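Side-chain contact in extracellular solute-binding protein family 5 (Brucella melitensis, PDB 4ONY), which probably serves as the periplasmic substrate-binding component of an ABC transporter, capturing peptides or related solutes for import: residues T306-L311 with L560-Y565. Numbering follows the deposited sequence.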
ATOM      1  N   THR A 306       4.203   2.963  -8.619  1.00 15.64           N
ATOM      2  CA  THR A 306       4.272   2.497  -7.239  1.00 14.88           C
ATOM      3  C   THR A 306       4.494   0.950  -7.270  1.00 14.84           C
ATOM      4  O   THR A 306       4.101   0.257  -8.216  1.00 14.64           O
ATOM      5  CB  THR A 306       2.998   2.818  -6.460  1.00 14.75           C
ATOM      6  OG1 THR A 306       1.876   2.325  -7.187  1.00 14.16           O
ATOM      7  CG2 THR A 306       2.864   4.296  -6.264  1.00 15.31           C
ATOM      8  N   PRO A 307       5.177   0.422  -6.276  1.00 14.97           N
ATOM      9  CA  PRO A 307       5.508  -1.011  -6.331  1.00 15.22           C
ATOM     10  C   PRO A 307       4.304  -1.943  -6.211  1.00 15.30           C
ATOM     11  O   PRO A 307       3.258  -1.565  -5.717  1.00 13.65           O
ATOM     12  CB  PRO A 307       6.430  -1.223  -5.132  1.00 15.07           C
ATOM     13  CG  PRO A 307       6.218  -0.041  -4.231  1.00 15.38           C
ATOM     14  CD  PRO A 307       5.675   1.087  -5.060  1.00 15.39           C
ATOM     15  N   ALA A 308       4.490  -3.151  -6.711  1.00 15.91           N
ATOM     16  CA  ALA A 308       3.506  -4.204  -6.548  1.00 17.19           C
ATOM     17  C   ALA A 308       3.783  -4.874  -5.193  1.00 18.08           C
ATOM     18  O   ALA A 308       4.960  -5.099  -4.832  1.00 21.06           O
ATOM     19  CB  ALA A 308       3.654  -5.197  -7.682  1.00 17.14           C
ATOM     20  N   ASP A 309       2.738  -5.152  -4.424  1.00 16.98           N
ATOM     21  CA  ASP A 309       2.891  -5.746  -3.110  1.00 16.90           C
ATOM     22  C   ASP A 309       3.596  -7.105  -3.269  1.00 15.81           C
ATOM     23  O   ASP A 309       3.298  -7.858  -4.200  1.00 14.70           O
ATOM     24  CB  ASP A 309       1.526  -5.931  -2.454  1.00 17.78           C
ATOM     25  CG  ASP A 309       0.924  -4.622  -1.943  1.00 19.67           C
ATOM     26  OD1 ASP A 309       1.591  -3.542  -1.916  1.00 19.02           O
ATOM     27  OD2 ASP A 309      -0.227  -4.703  -1.539  1.00 20.49           O
ATOM     28  N   MET A 310       4.516  -7.410  -2.371  1.00 15.20           N
ATOM     29  CA  MET A 310       5.095  -8.762  -2.314  1.00 15.12           C
ATOM     30  C   MET A 310       4.055  -9.822  -1.914  1.00 15.61           C
ATOM     31  O   MET A 310       3.231  -9.609  -1.015  1.00 14.46           O
ATOM     32  CB  MET A 310       6.236  -8.788  -1.316  1.00 15.92           C
ATOM     33  CG  MET A 310       6.937 -10.128  -1.143  1.00 16.71           C
ATOM     34  SD  MET A 310       7.618 -10.980  -2.575  1.00 17.09           S
ATOM     35  CE  MET A 310       8.992  -9.871  -2.903  1.00 17.83           C
ATOM     36  N   LEU A 311       4.076 -10.939  -2.640  1.00 15.19           N
ATOM     37  CA  LEU A 311       3.490 -12.186  -2.224  1.00 15.30           C
ATOM     38  C   LEU A 311       4.622 -13.214  -2.383  1.00 14.80           C
ATOM     39  O   LEU A 311       5.238 -13.306  -3.437  1.00 14.59           O
ATOM     40  CB  LEU A 311       2.296 -12.582  -3.117  1.00 15.87           C
ATOM     41  CG  LEU A 311       1.672 -13.949  -2.864  1.00 16.76           C
ATOM     42  CD1 LEU A 311       1.049 -14.043  -1.472  1.00 17.23           C
ATOM     43  CD2 LEU A 311       0.596 -14.252  -3.886  1.00 17.47           C
ATOM     44  N   LEU A 560       6.786 -14.658  -5.401  1.00 12.84           N
ATOM     45  CA  LEU A 560       5.843 -15.309  -6.295  1.00 12.79           C
ATOM     46  C   LEU A 560       5.521 -14.401  -7.465  1.00 13.05           C
ATOM     47  O   LEU A 560       6.336 -14.316  -8.385  1.00 13.02           O
ATOM     48  CB  LEU A 560       4.611 -15.769  -5.510  1.00 13.23           C
ATOM     49  CG  LEU A 560       4.884 -16.933  -4.549  1.00 13.33           C
ATOM     50  CD1 LEU A 560       3.693 -17.311  -3.659  1.00 13.31           C
ATOM     51  CD2 LEU A 560       5.370 -18.141  -5.322  1.00 13.99           C
ATOM     52  N   TYR A 561       4.388 -13.689  -7.437  1.00 12.93           N
ATOM     53  CA  TYR A 561       3.885 -13.034  -8.611  1.00 13.90           C
ATOM     54  C   TYR A 561       2.868 -11.953  -8.283  1.00 14.19           C
ATOM     55  O   TYR A 561       2.346 -11.867  -7.163  1.00 14.52           O
ATOM     56  CB  TYR A 561       3.266 -14.076  -9.566  1.00 14.96           C
ATOM     57  CG  TYR A 561       2.377 -15.053  -8.827  1.00 15.67           C
ATOM     58  CD1 TYR A 561       1.127 -14.668  -8.351  1.00 16.26           C
ATOM     59  CD2 TYR A 561       2.809 -16.313  -8.567  1.00 15.57           C
ATOM     60  CE1 TYR A 561       0.333 -15.549  -7.634  1.00 17.42           C
ATOM     61  CE2 TYR A 561       2.015 -17.195  -7.897  1.00 17.04           C
ATOM     62  CZ  TYR A 561       0.790 -16.811  -7.425  1.00 17.16           C
ATOM     63  OH  TYR A 561       0.045 -17.725  -6.746  1.00 18.58           O
ATOM     64  N   HIS A 562       2.620 -11.125  -9.274  1.00 14.54           N
ATOM     65  CA  HIS A 562       1.772  -9.954  -9.154  1.00 15.06           C
ATOM     66  C   HIS A 562       1.179  -9.686 -10.523  1.00 15.60           C
ATOM     67  O   HIS A 562       1.678 -10.211 -11.551  1.00 16.14           O
ATOM     68  CB  HIS A 562       2.618  -8.739  -8.714  1.00 14.82           C
ATOM     69  CG  HIS A 562       3.618  -8.303  -9.732  1.00 14.52           C
ATOM     70  ND1 HIS A 562       4.827  -8.947  -9.921  1.00 14.77           N
ATOM     71  CD2 HIS A 562       3.569  -7.330 -10.671  1.00 15.20           C
ATOM     72  CE1 HIS A 562       5.464  -8.415 -10.952  1.00 14.74           C
ATOM     73  NE2 HIS A 562       4.731  -7.420 -11.414  1.00 15.32           N
ATOM     74  N   LEU A 563       0.171  -8.835 -10.561  1.00 16.23           N
ATOM     75  CA  LEU A 563      -0.460  -8.458 -11.822  1.00 16.94           C
ATOM     76  C   LEU A 563       0.278  -7.263 -12.393  1.00 16.82           C
ATOM     77  O   LEU A 563       0.389  -6.288 -11.744  1.00 17.15           O
ATOM     78  CB  LEU A 563      -1.941  -8.102 -11.572  1.00 18.25           C
ATOM     79  CG  LEU A 563      -2.831  -9.308 -11.282  1.00 18.73           C
ATOM     80  CD1 LEU A 563      -4.236  -8.838 -11.010  1.00 20.00           C
ATOM     81  CD2 LEU A 563      -2.816 -10.299 -12.441  1.00 19.52           C
ATOM     82  N   PRO A 564       0.766  -7.326 -13.627  1.00 17.03           N
ATOM     83  CA  PRO A 564       1.501  -6.190 -14.124  1.00 17.71           C
ATOM     84  C   PRO A 564       0.667  -4.959 -14.563  1.00 18.94           C
ATOM     85  O   PRO A 564       1.229  -3.859 -14.713  1.00 17.38           O
ATOM     86  CB  PRO A 564       2.231  -6.768 -15.327  1.00 18.11           C
ATOM     87  CG  PRO A 564       1.341  -7.867 -15.822  1.00 18.27           C
ATOM     88  CD  PRO A 564       0.756  -8.447 -14.573  1.00 17.74           C
ATOM     89  N   TYR A 565      -0.647  -5.127 -14.737  1.00 16.81           N
ATOM     90  CA  TYR A 565      -1.516  -4.001 -15.010  1.00 17.13           C
ATOM     91  C   TYR A 565      -2.645  -3.940 -13.990  1.00 16.17           C
ATOM     92  O   TYR A 565      -3.120  -4.976 -13.527  1.00 16.39           O
ATOM     93  CB  TYR A 565      -2.115  -4.153 -16.410  1.00 18.97           C
ATOM     94  CG  TYR A 565      -1.094  -4.163 -17.531  1.00 21.44           C
ATOM     95  CD1 TYR A 565      -0.681  -2.978 -18.114  1.00 24.48           C
ATOM     96  CD2 TYR A 565      -0.558  -5.338 -17.994  1.00 23.18           C
ATOM     97  CE1 TYR A 565       0.247  -2.952 -19.135  1.00 27.09           C
ATOM     98  CE2 TYR A 565       0.407  -5.340 -19.020  1.00 25.90           C
ATOM     99  CZ  TYR A 565       0.812  -4.134 -19.589  1.00 27.52           C
ATOM    100  OH  TYR A 565       1.748  -4.003 -20.634  1.00 29.49           O
TER
HETATM  101  O   HOH W   1       4.179  -9.990  -5.553  1.00 18.02           O
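Leu311 and Leu560 join two antiparallel strands, 310-315 and 557-562, at the end of their pairing in a six-stranded mixed sheet, and the contact illustrates how such a pair splays apart. A single direct backbone hydrogen bond spans it, from Leu560 N to Leu311 O at 2.8 Å. One step further on, a water takes over. It donates to Asp309 O (2.7 Å) and Tyr561 O and accepts from Leu311 N (3.1 Å), so three main-chain polar groups are satisfied where the strands stand too far apart to bond directly.

Side chains add apolar contacts. With CG anti to the backbone N (chi1 174°), the isobutyl group of Leu311 extends toward Leu560 and Tyr561. Its CG lies 4.0 Å from Leu560 CD1, and the two side chains cross at a slant. One branch of Leu311, CD2, lies beside Tyr561, 4.0 Å from CE1, while the tyrosine ring also meets Tyr349 and Phe345. Beyond the water, Ala308 CB rests obliquely against the His562 ring, 3.7 Å from CD2. The hydrogen bond between His562 ND1 and Thr352 OG1 probably helps fix the rotation of that ring. On its far flank strand 557-562 pairs with 350-351, and the contact as a whole is an antiparallel strand pair whose end is bridged by a water, in the mixed sheet of one lobe of a family 5 periplasmic solute-binding protein.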